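PDB 4H3T: CRISPR-associated protein, Cse1 family from Acidimicrobium ferrooxidans, which probably serves as the large subunit of a type I-E CRISPR Cascade surveillance complex, taking part in recognition of invading DNA. Local coordinates for residues G123-L131 / V277-A285. The protein carries 1 engineered substitution. Residues are numbered along the deposited sequence; the frame is centred on the assembly and turned at random. Where two conformers were deposited one is given.
Sequences GGVKTANSL and VVPRVLICA
Val281, Leu131 and Ile283 form the apolar centre where a short edge strand, 126-127, joins the long strand 275-289 as an antiparallel ladder and then turns into a 3-10 segment, 128-131. Leu131 CD1 meets Ile283 CD1 at 3.9 Å, the two side chains slanting across each other; branched and long aliphatic groups suit this buried floor, which Trp163 of helix 157-170 and Leu267 of strand 263-272 extend. Val281 CG1 stands between its own backbone N and carbonyl carbon (chi1 67°), an orientation that brings it against Ser130 OG at 3.3 Å. Small Ala128 fits where the chain leaves the ladder, its CB only 3.1 Å from Val278 O. At the more exposed margin, Val125 CG1 lies obliquely by the Arg280 guanidinium, 3.8 Å from Arg280 NH1.

The backbone supplies the polar frame. Lys126 N donates to Val281 O in a nearly straight bond (171°) and Val281 N to Lys126 O in a somewhat bent one, while Ala128 N reaches Pro279 O from above the carbonyl plane, 55° out of it, as the chain begins to turn. Thr127 O is gripped twice, by Ser130 N and by Ser130 OG at 2.9 Å; an alanine in place of Ser130 would probably leave that carbonyl with the backbone bond alone of these two and open a gap beside Val281 CG1. Beyond the direct bonds a water bridges the two segments, donating to Gly124 O at 2.7 Å and accepting from Ile283 N at 3.0 Å.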
# COMPACT_ATOMS: atom_id res chain seq x y z
N GLY A 123 -30.20 17.82 -5.91
CA GLY A 123 -29.64 16.49 -6.12
C GLY A 123 -28.24 16.10 -5.62
O GLY A 123 -27.76 14.99 -5.95
N GLY A 124 -27.57 16.92 -4.83
CA GLY A 124 -26.21 16.55 -4.37
C GLY A 124 -26.08 15.33 -3.45
O GLY A 124 -25.09 14.57 -3.51
N VAL A 125 -27.10 15.10 -2.61
CA VAL A 125 -27.15 13.96 -1.68
C VAL A 125 -27.33 12.68 -2.47
O VAL A 125 -28.17 12.63 -3.37
CB VAL A 125 -28.27 14.13 -0.61
CG1 VAL A 125 -28.31 12.93 0.35
CG2 VAL A 125 -28.05 15.40 0.21
N LYS A 126 -26.54 11.64 -2.15
CA LYS A 126 -26.56 10.34 -2.83
C LYS A 126 -26.89 9.24 -1.86
O LYS A 126 -26.81 9.44 -0.64
CB LYS A 126 -25.18 10.06 -3.47
CG LYS A 126 -24.67 11.14 -4.44
CD LYS A 126 -25.68 11.48 -5.54
CE LYS A 126 -25.20 12.59 -6.46
NZ LYS A 126 -26.32 13.14 -7.24
N THR A 127 -27.22 8.08 -2.38
CA THR A 127 -27.47 6.91 -1.53
C THR A 127 -26.12 6.54 -0.94
O THR A 127 -25.05 6.80 -1.53
CB THR A 127 -28.15 5.75 -2.27
OG1 THR A 127 -27.28 5.30 -3.29
CG2 THR A 127 -29.51 6.14 -2.83
N ALA A 128 -26.16 5.96 0.25
CA ALA A 128 -24.96 5.62 0.96
C ALA A 128 -24.04 4.60 0.28
O ALA A 128 -22.84 4.57 0.57
CB ALA A 128 -25.31 5.16 2.33
N ASN A 129 -24.52 3.88 -0.71
CA ASN A 129 -23.67 2.97 -1.48
C ASN A 129 -22.53 3.75 -2.20
O ASN A 129 -21.47 3.19 -2.39
CB ASN A 129 -24.56 2.19 -2.48
CG ASN A 129 -23.78 1.16 -3.20
OD1 ASN A 129 -23.57 1.27 -4.42
ND2 ASN A 129 -23.35 0.14 -2.45
N SER A 130 -22.71 5.06 -2.50
CA SER A 130 -21.64 5.90 -3.10
C SER A 130 -20.38 6.03 -2.16
O SER A 130 -19.29 6.39 -2.63
CB SER A 130 -22.18 7.29 -3.42
OG SER A 130 -22.46 7.97 -2.21
N LEU A 131 -20.53 5.77 -0.84
CA LEU A 131 -19.38 5.81 0.10
C LEU A 131 -18.58 4.51 0.02
O LEU A 131 -17.43 4.45 0.44
CB LEU A 131 -19.99 6.01 1.52
CG LEU A 131 -19.21 6.50 2.66
CD1 LEU A 131 -18.45 7.78 2.38
CD2 LEU A 131 -20.13 6.64 3.84
N VAL A 277 -29.55 2.99 10.67
CA VAL A 277 -28.81 2.70 9.45
C VAL A 277 -28.49 4.02 8.79
O VAL A 277 -29.01 5.07 9.20
CB VAL A 277 -29.58 1.74 8.50
CG1 VAL A 277 -29.85 0.42 9.21
CG2 VAL A 277 -30.88 2.37 8.01
N VAL A 278 -27.65 3.95 7.76
CA VAL A 278 -27.24 5.13 6.98
C VAL A 278 -27.64 4.91 5.52
O VAL A 278 -26.90 4.30 4.81
CB VAL A 278 -25.72 5.44 7.11
CG1 VAL A 278 -25.36 6.72 6.37
CG2 VAL A 278 -25.26 5.52 8.56
N PRO A 279 -28.77 5.44 5.06
CA PRO A 279 -29.18 5.23 3.65
C PRO A 279 -28.64 6.30 2.68
O PRO A 279 -28.67 6.11 1.46
CB PRO A 279 -30.70 5.30 3.71
CG PRO A 279 -30.99 6.13 4.86
CD PRO A 279 -29.87 6.03 5.85
N ARG A 280 -28.23 7.49 3.18
CA ARG A 280 -27.83 8.59 2.33
C ARG A 280 -26.57 9.27 2.86
O ARG A 280 -26.30 9.24 4.07
CB ARG A 280 -28.98 9.63 2.21
CG ARG A 280 -30.27 9.12 1.54
CD ARG A 280 -31.34 10.25 1.49
NE ARG A 280 -31.57 10.83 2.83
CZ ARG A 280 -31.65 12.13 3.15
NH1 ARG A 280 -31.59 13.06 2.21
NH2 ARG A 280 -31.81 12.49 4.42
N VAL A 281 -25.85 9.97 1.95
CA VAL A 281 -24.59 10.63 2.25
C VAL A 281 -24.39 11.83 1.28
O VAL A 281 -24.88 11.79 0.14
CB VAL A 281 -23.37 9.65 2.19
CG1 VAL A 281 -23.12 9.16 0.76
CG2 VAL A 281 -22.12 10.31 2.74
N LEU A 282 -23.65 12.83 1.73
CA LEU A 282 -23.22 13.97 0.91
C LEU A 282 -21.68 13.97 0.95
O LEU A 282 -21.10 13.95 2.04
CB LEU A 282 -23.83 15.28 1.42
CG LEU A 282 -23.41 16.59 0.70
CD1 LEU A 282 -23.61 16.56 -0.80
CD2 LEU A 282 -24.18 17.76 1.25
N ILE A 283 -21.03 13.94 -0.21
CA ILE A 283 -19.56 13.85 -0.31
C ILE A 283 -19.08 14.94 -1.22
O ILE A 283 -19.41 14.93 -2.40
CB ILE A 283 -19.09 12.48 -0.84
CG1 ILE A 283 -19.68 11.33 -0.03
CG2 ILE A 283 -17.59 12.37 -0.87
CD1 ILE A 283 -19.39 9.97 -0.68
N CYS A 284 -18.25 15.82 -0.68
CA CYS A 284 -17.74 17.04 -1.32
C CYS A 284 -16.26 17.13 -1.16
O CYS A 284 -15.65 16.43 -0.34
CB CYS A 284 -18.42 18.27 -0.72
SG CYS A 284 -20.22 18.23 -0.79
N ALA A 285 -15.67 18.07 -1.90
CA ALA A 285 -14.22 18.28 -1.85
C ALA A 285 -13.75 18.80 -0.52
O ALA A 285 -14.42 19.61 0.10
CB ALA A 285 -13.83 19.26 -2.93
O HOH W 1 -22.73 13.51 -2.59